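Local coordinates for NAD-dependent aldehyde dehydrogenase (Sinorhizobium meliloti, PDB 3U4J), which probably oxidises aldehydes, with NAD or NADP as the electron acceptor, as members of the aldehyde dehydrogenase family generally do, at residues A[163-168]-A[243-248]; A[191-196]-A[220-225]; A[277-282]-A[433-438]; A[422-427]-A[448-453]. One frame throughout, in Å; residues are numbered along the deposited sequence.

Contacts 1 and 2 are buried strand pairings in one sheet: the strand of 163-168 pairs with 243-247 on one side and with 191-195 on the other, and 191-195 passes the sheet on to 221-223. Contact 3 belongs to a second sheet beyond the chain's centre. It is also parallel and largely buried, but adds a tryptophan-glutamine bond and a polar knot at the strand ends. Contact 4 is partly buried and smaller, joining a helix end to a loop through one asparagine; its I449 packs on V434 and I278 of contact 3. Side chains meet through apolar packing in contact 1; contact 2 adds one asparagine bond, and polar side-chain bonds are prominent in contacts 3 and 4.

Contact 1: A[163-168]-A[243-248]; sequences GVVGII and MVAFTG
I168 fills the hollow between V244 and F246, the two bumps on its face of the sheet. Its branches divide the work: CD1 of I168 reaches CG1 of V244 at 4.0 Å, while CG2 of I168 meets CD1 of the F246 ring at 3.7 Å. With CG1 beside the backbone N (chi1 -56°), CG2 is left anti to that N and comes against the ring. G166, opposite V244, adds no bulk to this face. On the other face the relief is reversed: the small A245 lies low between V165 and I167, its CB 4.4 Å from CG1 of V165. Selenomethionine M243 flanks V165 and then leads off toward Y488. The strands are parallel neighbours in the Rossmann-like sheet expected of an aldehyde dehydrogenase coenzyme domain, and F246, T247 and G248 match the start of the FTGS sequence common in this family. Backbone bonds set the register, among them A245 N to G166 O at 2.8 Å, nearly straight at 173°. The beta-branched valines and isoleucines suit such extended backbone. At the far end a water donates to I168 O and A245 O and also bonds OG1 of T247, a hydroxyl that R181 holds as well.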
loop_
_atom_site.group_PDB
_atom_site.type_symbol
_atom_site.label_atom_id
_atom_site.label_comp_id
_atom_site.label_asym_id
_atom_site.label_seq_id
_atom_site.Cartn_x
_atom_site.Cartn_y
_atom_site.Cartn_z
ATOM N N GLY A 163 -5.768 -16.813 -14.048
ATOM C CA GLY A 163 -6.390 -18.071 -14.553
ATOM C C GLY A 163 -5.362 -19.166 -14.778
ATOM O O GLY A 163 -4.687 -19.574 -13.850
ATOM N N VAL A 164 -5.222 -19.635 -16.018
ATOM C CA VAL A 164 -4.289 -20.715 -16.333
ATOM C C VAL A 164 -2.993 -20.123 -16.819
ATOM O O VAL A 164 -2.964 -19.383 -17.816
ATOM C CB VAL A 164 -4.842 -21.646 -17.448
ATOM C CG1 VAL A 164 -3.818 -22.745 -17.810
ATOM C CG2 VAL A 164 -6.192 -22.238 -17.025
ATOM N N VAL A 165 -1.905 -20.512 -16.150
ATOM C CA VAL A 165 -0.599 -19.988 -16.426
ATOM C C VAL A 165 0.331 -21.106 -16.884
ATOM O O VAL A 165 0.546 -22.086 -16.162
ATOM C CB VAL A 165 0.011 -19.367 -15.139
ATOM C CG1 VAL A 165 1.375 -18.727 -15.458
ATOM C CG2 VAL A 165 -0.924 -18.320 -14.552
ATOM N N GLY A 166 0.925 -20.944 -18.053
ATOM C CA GLY A 166 2.025 -21.831 -18.458
ATOM C C GLY A 166 3.363 -21.305 -17.971
ATOM O O GLY A 166 3.735 -20.178 -18.281
ATOM N N ILE A 167 4.097 -22.131 -17.231
ATOM C CA ILE A 167 5.374 -21.737 -16.651
ATOM C C ILE A 167 6.517 -22.562 -17.251
ATOM O O ILE A 167 6.557 -23.763 -17.086
ATOM C CB ILE A 167 5.337 -21.899 -15.110
ATOM C CG1 ILE A 167 4.160 -21.093 -14.525
ATOM C CG2 ILE A 167 6.691 -21.492 -14.481
ATOM C CD1 ILE A 167 3.963 -21.293 -12.999
ATOM N N ILE A 168 7.434 -21.908 -17.948
ATOM C CA ILE A 168 8.556 -22.571 -18.638
ATOM C C ILE A 168 9.828 -22.169 -17.939
ATOM O O ILE A 168 10.111 -20.964 -17.789
ATOM C CB ILE A 168 8.626 -22.187 -20.138
ATOM C CG1 ILE A 168 7.285 -22.503 -20.805
ATOM C CG2 ILE A 168 9.825 -22.898 -20.852
ATOM C CD1 ILE A 168 7.068 -21.821 -22.184
HETATM N N MSE A 243 -1.813 -16.919 -19.636
HETATM C CA MSE A 243 -0.536 -16.279 -19.437
HETATM C C MSE A 243 0.589 -17.263 -19.607
HETATM O O MSE A 243 0.466 -18.417 -19.202
HETATM C CB MSE A 243 -0.467 -15.727 -17.999
HETATM C CG MSE A 243 0.851 -15.060 -17.698
HETATM SE SE MSE A 243 0.709 -14.089 -15.980
HETATM C CE MSE A 243 2.594 -13.461 -15.965
ATOM N N VAL A 244 1.696 -16.797 -20.172
ATOM C CA VAL A 244 2.946 -17.571 -20.198
ATOM C C VAL A 244 4.004 -16.837 -19.394
ATOM O O VAL A 244 4.232 -15.631 -19.606
ATOM C CB VAL A 244 3.506 -17.730 -21.636
ATOM C CG1 VAL A 244 4.731 -18.612 -21.623
ATOM C CG2 VAL A 244 2.442 -18.357 -22.543
ATOM N N ALA A 245 4.627 -17.557 -18.474
ATOM C CA ALA A 245 5.706 -17.023 -17.650
ATOM C C ALA A 245 6.937 -17.810 -18.059
ATOM O O ALA A 245 7.052 -18.984 -17.715
ATOM C CB ALA A 245 5.408 -17.255 -16.179
ATOM N N PHE A 246 7.838 -17.168 -18.788
ATOM C CA PHE A 246 9.013 -17.827 -19.361
ATOM C C PHE A 246 10.279 -17.290 -18.718
ATOM O O PHE A 246 10.416 -16.066 -18.502
ATOM C CB PHE A 246 9.064 -17.593 -20.901
ATOM C CG PHE A 246 10.363 -18.051 -21.529
ATOM C CD1 PHE A 246 10.536 -19.393 -21.923
ATOM C CD2 PHE A 246 11.431 -17.160 -21.671
ATOM C CE1 PHE A 246 11.760 -19.841 -22.490
ATOM C CE2 PHE A 246 12.649 -17.579 -22.234
ATOM C CZ PHE A 246 12.811 -18.933 -22.644
ATOM N N THR A 247 11.212 -18.188 -18.432
ATOM C CA THR A 247 12.516 -17.822 -17.965
ATOM C C THR A 247 13.550 -18.567 -18.810
ATOM O O THR A 247 13.509 -19.795 -18.914
ATOM C CB THR A 247 12.683 -18.166 -16.450
ATOM O OG1 THR A 247 11.614 -17.539 -15.694
ATOM C CG2 THR A 247 14.077 -17.693 -15.939
ATOM N N GLY A 248 14.457 -17.823 -19.434
ATOM C CA GLY A 248 15.482 -18.439 -20.295
ATOM C C GLY A 248 16.149 -17.387 -21.156
ATOM O O GLY A 248 16.257 -16.237 -20.741
HETATM O O HOH W 1 9.370 -19.092 -15.703
#

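Contact 2: A[191-196]-A[220-225]; sequences TVVLKP and VFNVVT
V192 O is gripped twice by N222, whose backbone N and side-chain ND2 each lie 3.1 Å from that V192 O and approach it from opposite faces of the carbonyl plane. Asparagine can do this because its CG swings back beside its own backbone N (chi1 -55°), bringing the amide alongside the main-chain donor. The amide is held elsewhere too, ND2 by G219 O and OD1 by the N-H of D28, which fixes its rotation in a buried place. Ladder bonds continue on either side: V192 N gives to V220 O and L194 N to N222 O, both at 2.8 Å, before V224 N closes on L194 O. These are the two parallel strands of a beta-alpha-beta unit whose crossover is helix 202-214, part of a Rossmann-like domain. On the face toward helices 174-187 and 202-214, F221 is met at its ring edge by CD2 of L194, 3.7 Å from CE1 of F221 and close to the ring plane; the two side chains run alongside, pointing the same way. CG2 of V192 approaches CD1 of the same ring obliquely. Beyond them, CB of L194 rests 3.9 Å from CG2 of V223. On the side toward helix 60-75, CG1 of V193 lies 3.8 Å from CG2 of V224. P196, which has no N-H to offer, ends the pairing: its CD packs across V223 CG1 and near V224 O. K195 turns once, about its CB-CG bond (chi2 -89°), and then runs out extended, so that NZ donates to P196 O at 2.8 Å; NZ also donates to G226 O.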
loop_
_atom_site.group_PDB
_atom_site.type_symbol
_atom_site.label_atom_id
_atom_site.label_comp_id
_atom_site.label_asym_id
_atom_site.label_seq_id
_atom_site.Cartn_x
_atom_site.Cartn_y
_atom_site.Cartn_z
ATOM N N THR A 191 -4.165 -21.733 -11.724
ATOM C CA THR A 191 -3.723 -23.117 -11.876
ATOM C C THR A 191 -2.623 -23.056 -12.914
ATOM O O THR A 191 -2.567 -22.101 -13.702
ATOM C CB THR A 191 -4.866 -24.028 -12.378
ATOM O OG1 THR A 191 -5.380 -23.513 -13.621
ATOM C CG2 THR A 191 -5.975 -24.036 -11.365
ATOM N N VAL A 192 -1.736 -24.047 -12.914
ATOM C CA VAL A 192 -0.532 -23.932 -13.726
ATOM C C VAL A 192 -0.163 -25.211 -14.478
ATOM O O VAL A 192 -0.492 -26.325 -14.046
ATOM C CB VAL A 192 0.704 -23.498 -12.873
ATOM C CG1 VAL A 192 0.414 -22.223 -12.105
ATOM C CG2 VAL A 192 1.193 -24.621 -11.951
ATOM N N VAL A 193 0.535 -25.027 -15.592
ATOM C CA VAL A 193 1.242 -26.109 -16.234
ATOM C C VAL A 193 2.706 -25.718 -16.262
ATOM O O VAL A 193 3.079 -24.697 -16.863
ATOM C CB VAL A 193 0.716 -26.401 -17.685
ATOM C CG1 VAL A 193 1.521 -27.511 -18.339
ATOM C CG2 VAL A 193 -0.783 -26.790 -17.650
ATOM N N LEU A 194 3.517 -26.530 -15.601
ATOM C CA LEU A 194 4.945 -26.286 -15.443
ATOM C C LEU A 194 5.685 -27.117 -16.473
ATOM O O LEU A 194 5.493 -28.333 -16.532
ATOM C CB LEU A 194 5.420 -26.708 -14.032
ATOM C CG LEU A 194 6.920 -26.586 -13.679
ATOM C CD1 LEU A 194 7.383 -25.156 -13.847
ATOM C CD2 LEU A 194 7.225 -27.056 -12.267
ATOM N N LYS A 195 6.529 -26.451 -17.267
ATOM C CA LYS A 195 7.389 -27.103 -18.244
ATOM C C LYS A 195 8.880 -26.852 -17.939
ATOM O O LYS A 195 9.403 -25.777 -18.254
ATOM C CB LYS A 195 7.048 -26.581 -19.638
ATOM C CG LYS A 195 7.455 -27.537 -20.753
ATOM C CD LYS A 195 8.820 -27.289 -21.208
ATOM C CE LYS A 195 9.369 -28.552 -21.867
ATOM N NZ LYS A 195 10.830 -28.351 -21.951
ATOM N N PRO A 196 9.559 -27.807 -17.282
ATOM C CA PRO A 196 10.983 -27.560 -17.017
ATOM C C PRO A 196 11.848 -27.966 -18.212
ATOM O O PRO A 196 11.344 -28.554 -19.191
ATOM C CB PRO A 196 11.272 -28.439 -15.814
ATOM C CG PRO A 196 10.289 -29.595 -15.967
ATOM C CD PRO A 196 9.083 -29.062 -16.666
ATOM N N VAL A 220 -4.488 -28.339 -10.290
ATOM C CA VAL A 220 -3.950 -27.007 -9.903
ATOM C C VAL A 220 -2.492 -26.876 -10.339
ATOM O O VAL A 220 -2.072 -25.825 -10.814
ATOM C CB VAL A 220 -4.058 -26.739 -8.400
ATOM C CG1 VAL A 220 -3.370 -25.387 -8.042
ATOM C CG2 VAL A 220 -5.515 -26.689 -7.965
ATOM N N PHE A 221 -1.725 -27.945 -10.174
ATOM C CA PHE A 221 -0.286 -27.903 -10.435
ATOM C C PHE A 221 0.043 -29.152 -11.261
ATOM O O PHE A 221 0.083 -30.272 -10.742
ATOM C CB PHE A 221 0.462 -27.850 -9.076
ATOM C CG PHE A 221 1.991 -27.746 -9.163
ATOM C CD1 PHE A 221 2.676 -27.714 -10.372
ATOM C CD2 PHE A 221 2.740 -27.728 -7.972
ATOM C CE1 PHE A 221 4.080 -27.643 -10.400
ATOM C CE2 PHE A 221 4.135 -27.638 -7.988
ATOM C CZ PHE A 221 4.811 -27.609 -9.203
ATOM N N ASN A 222 0.253 -28.945 -12.560
ATOM C CA ASN A 222 0.527 -30.027 -13.510
ATOM C C ASN A 222 1.941 -29.821 -14.025
ATOM O O ASN A 222 2.408 -28.676 -14.089
ATOM C CB ASN A 222 -0.423 -29.901 -14.715
ATOM C CG ASN A 222 -1.869 -29.864 -14.307
ATOM O OD1 ASN A 222 -2.462 -30.899 -14.045
ATOM N ND2 ASN A 222 -2.451 -28.667 -14.257
ATOM N N VAL A 223 2.610 -30.905 -14.418
ATOM C CA VAL A 223 3.948 -30.776 -14.984
ATOM C C VAL A 223 4.044 -31.634 -16.247
ATOM O O VAL A 223 3.652 -32.797 -16.225
ATOM C CB VAL A 223 5.053 -31.221 -14.003
ATOM C CG1 VAL A 223 6.457 -31.024 -14.593
ATOM C CG2 VAL A 223 4.988 -30.385 -12.769
ATOM N N VAL A 224 4.623 -31.053 -17.301
ATOM C CA VAL A 224 4.869 -31.757 -18.554
ATOM C C VAL A 224 6.356 -31.631 -18.875
ATOM O O VAL A 224 7.010 -30.660 -18.475
ATOM C CB VAL A 224 3.976 -31.221 -19.713
ATOM C CG1 VAL A 224 2.513 -31.536 -19.446
ATOM C CG2 VAL A 224 4.163 -29.708 -19.916
ATOM N N THR A 225 6.890 -32.629 -19.572
ATOM C CA THR A 225 8.307 -32.674 -19.891
ATOM C C THR A 225 8.484 -32.950 -21.389
ATOM O O THR A 225 7.594 -33.518 -22.056
ATOM C CB THR A 225 9.046 -33.746 -19.053
ATOM O OG1 THR A 225 8.456 -35.042 -19.283
ATOM C CG2 THR A 225 8.948 -33.412 -17.539
#

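Contact 3: A[277-282]-A[433-438]; sequences QIVFAD and SVWSTN
Q277 and W435 lie side by side on one face of the sheet, pointing the same way, with amide and indole planes 46° apart. W435 NE1 gives a straight bond to Q277 OE1, 2.7 Å long; OE1 sits in the indole plane at the ring edge, yet the donor comes from above the glutamine carbonyl plane. A long, flexible amide suits this position, since its outer end can reach an indole two residues further along the partner strand. G291 O holds the other end of the amide, at NE2. V279 lies alongside the same indole, CG2 of V279 being 4.1 Å from CD1 of W435. F280 instead presents its ring edge to the neighbouring strand: CE2 of F280 meets CG1 of V434 at 3.7 Å, and W435 O also lies near the ring plane. Parallel ladder bonds join the backbones, W435 N to I278 O at 2.7 Å among them. Where the strands end, D282 becomes a polar hub. Its OD1 takes S436 OG at 2.7 Å on the syn side, close to the carboxylate plane, and T437 N at 3.3 Å from well above it. S436 OG is in turn fixed by N438 N at 3.1 Å, an ST turn that leads into helix 439-448, and T437 OG1 donates to D282 O. That helix packs on F280 and V434 on one side of the sheet, helix 285-297 lies against Q277, V279 and W435 on the other, and strand 307-313 pairs along the far edge of 275-279.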
loop_
_atom_site.group_PDB
_atom_site.type_symbol
_atom_site.label_atom_id
_atom_site.label_comp_id
_atom_site.label_asym_id
_atom_site.label_seq_id
_atom_site.Cartn_x
_atom_site.Cartn_y
_atom_site.Cartn_z
ATOM N N GLN A 277 29.690 -5.656 -12.230
ATOM C CA GLN A 277 30.017 -5.221 -10.884
ATOM C C GLN A 277 31.000 -4.044 -10.983
ATOM O O GLN A 277 32.035 -4.145 -11.654
ATOM C CB GLN A 277 30.645 -6.346 -10.070
ATOM C CG GLN A 277 29.756 -7.583 -9.947
ATOM C CD GLN A 277 30.000 -8.340 -8.665
ATOM O OE1 GLN A 277 29.718 -7.833 -7.575
ATOM N NE2 GLN A 277 30.489 -9.583 -8.782
ATOM N N ILE A 278 30.681 -2.954 -10.294
ATOM C CA ILE A 278 31.495 -1.736 -10.348
ATOM C C ILE A 278 32.183 -1.648 -9.012
ATOM O O ILE A 278 31.509 -1.646 -7.980
ATOM C CB ILE A 278 30.639 -0.451 -10.533
ATOM C CG1 ILE A 278 29.828 -0.466 -11.845
ATOM C CG2 ILE A 278 31.562 0.799 -10.552
ATOM C CD1 ILE A 278 28.800 -1.595 -11.943
ATOM N N VAL A 279 33.517 -1.602 -9.047
ATOM C CA VAL A 279 34.329 -1.546 -7.860
ATOM C C VAL A 279 35.102 -0.226 -7.859
ATOM O O VAL A 279 35.999 0.023 -8.698
ATOM C CB VAL A 279 35.293 -2.728 -7.748
ATOM C CG1 VAL A 279 36.001 -2.724 -6.373
ATOM C CG2 VAL A 279 34.534 -4.024 -7.934
ATOM N N PHE A 280 34.703 0.628 -6.921
ATOM C CA PHE A 280 35.337 1.921 -6.744
ATOM C C PHE A 280 36.548 1.796 -5.880
ATOM O O PHE A 280 36.652 0.875 -5.057
ATOM C CB PHE A 280 34.337 2.923 -6.144
ATOM C CG PHE A 280 33.343 3.393 -7.132
ATOM C CD1 PHE A 280 33.651 4.422 -8.005
ATOM C CD2 PHE A 280 32.086 2.783 -7.222
ATOM C CE1 PHE A 280 32.716 4.865 -8.944
ATOM C CE2 PHE A 280 31.146 3.214 -8.154
ATOM C CZ PHE A 280 31.454 4.269 -9.003
ATOM N N ALA A 281 37.459 2.751 -6.069
ATOM C CA ALA A 281 38.720 2.797 -5.345
ATOM C C ALA A 281 38.546 2.742 -3.830
ATOM O O ALA A 281 39.417 2.234 -3.122
ATOM C CB ALA A 281 39.520 4.049 -5.761
ATOM N N ASP A 282 37.411 3.215 -3.318
ATOM C CA ASP A 282 37.197 3.216 -1.871
ATOM C C ASP A 282 36.429 1.991 -1.363
ATOM O O ASP A 282 35.935 1.992 -0.235
ATOM C CB ASP A 282 36.497 4.512 -1.422
ATOM C CG ASP A 282 35.127 4.681 -2.038
ATOM O OD1 ASP A 282 34.511 3.688 -2.512
ATOM O OD2 ASP A 282 34.664 5.832 -2.055
ATOM N N SER A 433 25.960 -4.687 -9.534
ATOM C CA SER A 433 26.430 -4.431 -8.190
ATOM C C SER A 433 27.362 -3.232 -8.188
ATOM O O SER A 433 28.149 -3.072 -9.114
ATOM C CB SER A 433 27.261 -5.598 -7.674
ATOM O OG SER A 433 26.457 -6.720 -7.408
ATOM N N VAL A 434 27.300 -2.443 -7.116
ATOM C CA VAL A 434 28.245 -1.349 -6.857
ATOM C C VAL A 434 28.952 -1.632 -5.531
ATOM O O VAL A 434 28.294 -1.920 -4.506
ATOM C CB VAL A 434 27.550 0.037 -6.833
ATOM C CG1 VAL A 434 28.546 1.137 -6.440
ATOM C CG2 VAL A 434 26.962 0.340 -8.197
ATOM N N TRP A 435 30.288 -1.614 -5.569
ATOM C CA TRP A 435 31.112 -1.736 -4.362
ATOM C C TRP A 435 31.807 -0.408 -4.038
ATOM O O TRP A 435 32.615 0.077 -4.828
ATOM C CB TRP A 435 32.146 -2.856 -4.527
ATOM C CG TRP A 435 31.540 -4.253 -4.752
ATOM C CD1 TRP A 435 31.031 -4.740 -5.908
ATOM C CD2 TRP A 435 31.393 -5.300 -3.771
ATOM N NE1 TRP A 435 30.580 -6.044 -5.723
ATOM C CE2 TRP A 435 30.799 -6.408 -4.422
ATOM C CE3 TRP A 435 31.733 -5.414 -2.414
ATOM C CZ2 TRP A 435 30.512 -7.612 -3.757
ATOM C CZ3 TRP A 435 31.468 -6.613 -1.760
ATOM C CH2 TRP A 435 30.848 -7.693 -2.433
ATOM N N SER A 436 31.466 0.189 -2.890
ATOM C CA SER A 436 31.995 1.497 -2.476
ATOM C C SER A 436 31.634 1.715 -1.015
ATOM O O SER A 436 30.610 1.201 -0.549
ATOM C CB SER A 436 31.432 2.624 -3.344
ATOM O OG SER A 436 31.835 3.895 -2.839
ATOM N N THR A 437 32.467 2.454 -0.274
ATOM C CA THR A 437 32.148 2.778 1.127
ATOM C C THR A 437 31.573 4.197 1.204
ATOM O O THR A 437 31.289 4.707 2.292
ATOM C CB THR A 437 33.426 2.751 2.002
ATOM O OG1 THR A 437 34.482 3.415 1.275
ATOM C CG2 THR A 437 33.823 1.320 2.338
ATOM N N ASN A 438 31.395 4.834 0.044
ATOM C CA ASN A 438 30.981 6.235 -0.027
ATOM C C ASN A 438 29.469 6.342 -0.221
ATOM O O ASN A 438 28.948 5.817 -1.207
ATOM C CB ASN A 438 31.693 6.912 -1.216
ATOM C CG ASN A 438 31.487 8.434 -1.271
ATOM O OD1 ASN A 438 32.441 9.211 -1.059
ATOM N ND2 ASN A 438 30.275 8.869 -1.592
#

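Contact 4: A[422-427]-A[448-453]; sequences LANATE and RIRAGR
The C-terminal end of helix 416-424 is tied here to the loop that leaves helix 439-448, by a side-chain amide that pairs with backbone much as a peptide group would. N424 supplies it: its OD1 accepts from R450 N at 2.9 Å, almost perfectly straight at 177°, while its ND2 donates to R448 O at 3.1 Å. R448 O lies in the amide plane and R450 N is tilted from it by 21°, so both ends of one flat group are used and its rotation is set. An asparagine is well matched to this, with a donor and an acceptor spaced to span the residue between, I449. The torsion that stands CG beside the backbone N (chi1 -75°) directs the amide across to the loop. Beside it the packing is apolar: CB of A423, small enough to let the helix come close, is 4.0 Å from CG1 of I449. R450 extends past the amide, and its NH1 is joined to N424 O through a water, weakly on the N424 side. Its NH2 forms a salt bridge with D75 of the third subunit, while R448 reaches D151 of the fourth subunit. Inward, I449 packs on A432 and V434 of strand 431-435 and on I278 of strand 275-279, while A423 faces P276 and, on strand 307-313, L311.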
loop_
_atom_site.group_PDB
_atom_site.type_symbol
_atom_site.label_atom_id
_atom_site.label_comp_id
_atom_site.label_asym_id
_atom_site.label_seq_id
_atom_site.Cartn_x
_atom_site.Cartn_y
_atom_site.Cartn_z
ATOM N N LEU A 422 29.464 3.006 -18.924
ATOM C CA LEU A 422 29.900 1.637 -19.284
ATOM C C LEU A 422 28.880 0.581 -18.847
ATOM O O LEU A 422 28.515 -0.330 -19.632
ATOM C CB LEU A 422 31.276 1.320 -18.686
ATOM C CG LEU A 422 32.455 2.036 -19.363
ATOM C CD1 LEU A 422 33.751 1.826 -18.566
ATOM C CD2 LEU A 422 32.659 1.572 -20.808
ATOM N N ALA A 423 28.413 0.701 -17.606
ATOM C CA ALA A 423 27.433 -0.231 -17.061
ATOM C C ALA A 423 26.185 -0.282 -17.931
ATOM O O ALA A 423 25.679 -1.371 -18.215
ATOM C CB ALA A 423 27.066 0.131 -15.578
ATOM N N ASN A 424 25.721 0.889 -18.377
ATOM C CA ASN A 424 24.499 1.026 -19.197
ATOM C C ASN A 424 24.622 0.773 -20.712
ATOM O O ASN A 424 23.614 0.742 -21.418
ATOM C CB ASN A 424 23.892 2.415 -18.979
ATOM C CG ASN A 424 23.185 2.536 -17.637
ATOM O OD1 ASN A 424 22.804 1.530 -17.015
ATOM N ND2 ASN A 424 23.002 3.763 -17.178
ATOM N N ALA A 425 25.855 0.601 -21.195
ATOM C CA ALA A 425 26.147 0.421 -22.616
ATOM C C ALA A 425 25.869 -1.026 -22.987
ATOM O O ALA A 425 26.737 -1.722 -23.501
ATOM C CB ALA A 425 27.614 0.753 -22.914
ATOM N N THR A 426 24.648 -1.476 -22.723
ATOM C CA THR A 426 24.270 -2.849 -22.978
ATOM C C THR A 426 22.817 -2.825 -23.421
ATOM O O THR A 426 22.069 -1.904 -23.064
ATOM C CB THR A 426 24.455 -3.698 -21.698
ATOM O OG1 THR A 426 23.907 -5.005 -21.895
ATOM C CG2 THR A 426 23.773 -3.017 -20.478
ATOM N N GLU A 427 22.399 -3.814 -24.211
ATOM C CA GLU A 427 20.963 -3.982 -24.458
ATOM C C GLU A 427 20.234 -4.661 -23.277
ATOM O O GLU A 427 19.001 -4.679 -23.225
ATOM C CB GLU A 427 20.724 -4.749 -25.774
ATOM C CG GLU A 427 21.183 -3.962 -27.008
ATOM C CD GLU A 427 20.931 -4.693 -28.318
ATOM O OE1 GLU A 427 19.898 -5.396 -28.441
ATOM O OE2 GLU A 427 21.772 -4.542 -29.236
ATOM N N ARG A 448 21.430 5.335 -10.942
ATOM C CA ARG A 448 21.643 5.662 -12.358
ATOM C C ARG A 448 21.830 4.448 -13.273
ATOM O O ARG A 448 21.782 4.592 -14.482
ATOM C CB ARG A 448 22.822 6.633 -12.509
ATOM C CG ARG A 448 22.438 8.041 -12.057
ATOM C CD ARG A 448 23.614 8.915 -11.673
ATOM N NE ARG A 448 23.113 10.123 -10.993
ATOM C CZ ARG A 448 23.879 11.177 -10.685
ATOM N NH1 ARG A 448 25.190 11.171 -10.971
ATOM N NH2 ARG A 448 23.345 12.231 -10.094
ATOM N N ILE A 449 22.043 3.268 -12.703
ATOM C CA ILE A 449 22.234 2.059 -13.534
ATOM C C ILE A 449 20.857 1.482 -13.892
ATOM O O ILE A 449 20.006 1.317 -13.012
ATOM C CB ILE A 449 23.140 1.023 -12.845
ATOM C CG1 ILE A 449 24.567 1.591 -12.768
ATOM C CG2 ILE A 449 23.128 -0.315 -13.600
ATOM C CD1 ILE A 449 25.522 0.788 -11.869
ATOM N N ARG A 450 20.635 1.222 -15.185
ATOM C CA ARG A 450 19.333 0.739 -15.665
ATOM C C ARG A 450 19.210 -0.779 -15.579
ATOM O O ARG A 450 19.310 -1.485 -16.580
ATOM C CB ARG A 450 19.066 1.271 -17.077
ATOM C CG ARG A 450 18.929 2.785 -17.070
ATOM C CD ARG A 450 19.054 3.342 -18.463
ATOM N NE ARG A 450 18.853 4.798 -18.486
ATOM C CZ ARG A 450 18.688 5.499 -19.610
ATOM N NH1 ARG A 450 18.702 4.865 -20.787
ATOM N NH2 ARG A 450 18.495 6.816 -19.559
ATOM N N ALA A 451 19.031 -1.273 -14.358
ATOM C CA ALA A 451 18.924 -2.706 -14.102
ATOM C C ALA A 451 17.948 -2.912 -12.945
ATOM O O ALA A 451 17.881 -2.079 -12.045
ATOM C CB ALA A 451 20.274 -3.295 -13.750
ATOM N N GLY A 452 17.177 -3.997 -12.997
ATOM C CA GLY A 452 16.096 -4.248 -12.014
ATOM C C GLY A 452 16.510 -4.898 -10.719
ATOM O O GLY A 452 15.835 -4.729 -9.701
ATOM N N ARG A 453 17.613 -5.649 -10.739
ATOM C CA ARG A 453 18.072 -6.386 -9.565
ATOM C C ARG A 453 19.443 -5.815 -9.231
ATOM O O ARG A 453 20.423 -6.079 -9.950
ATOM C CB ARG A 453 18.165 -7.900 -9.855
ATOM C CG ARG A 453 16.833 -8.535 -10.275
ATOM C CD ARG A 453 16.979 -10.006 -10.659
ATOM N NE ARG A 453 17.234 -10.885 -9.490
ATOM C CZ ARG A 453 17.136 -12.219 -9.533
ATOM N NH1 ARG A 453 16.725 -12.810 -10.652
ATOM N NH2 ARG A 453 17.387 -12.967 -8.457
HETATM O O HOH W 2 20.662 2.369 -21.334
#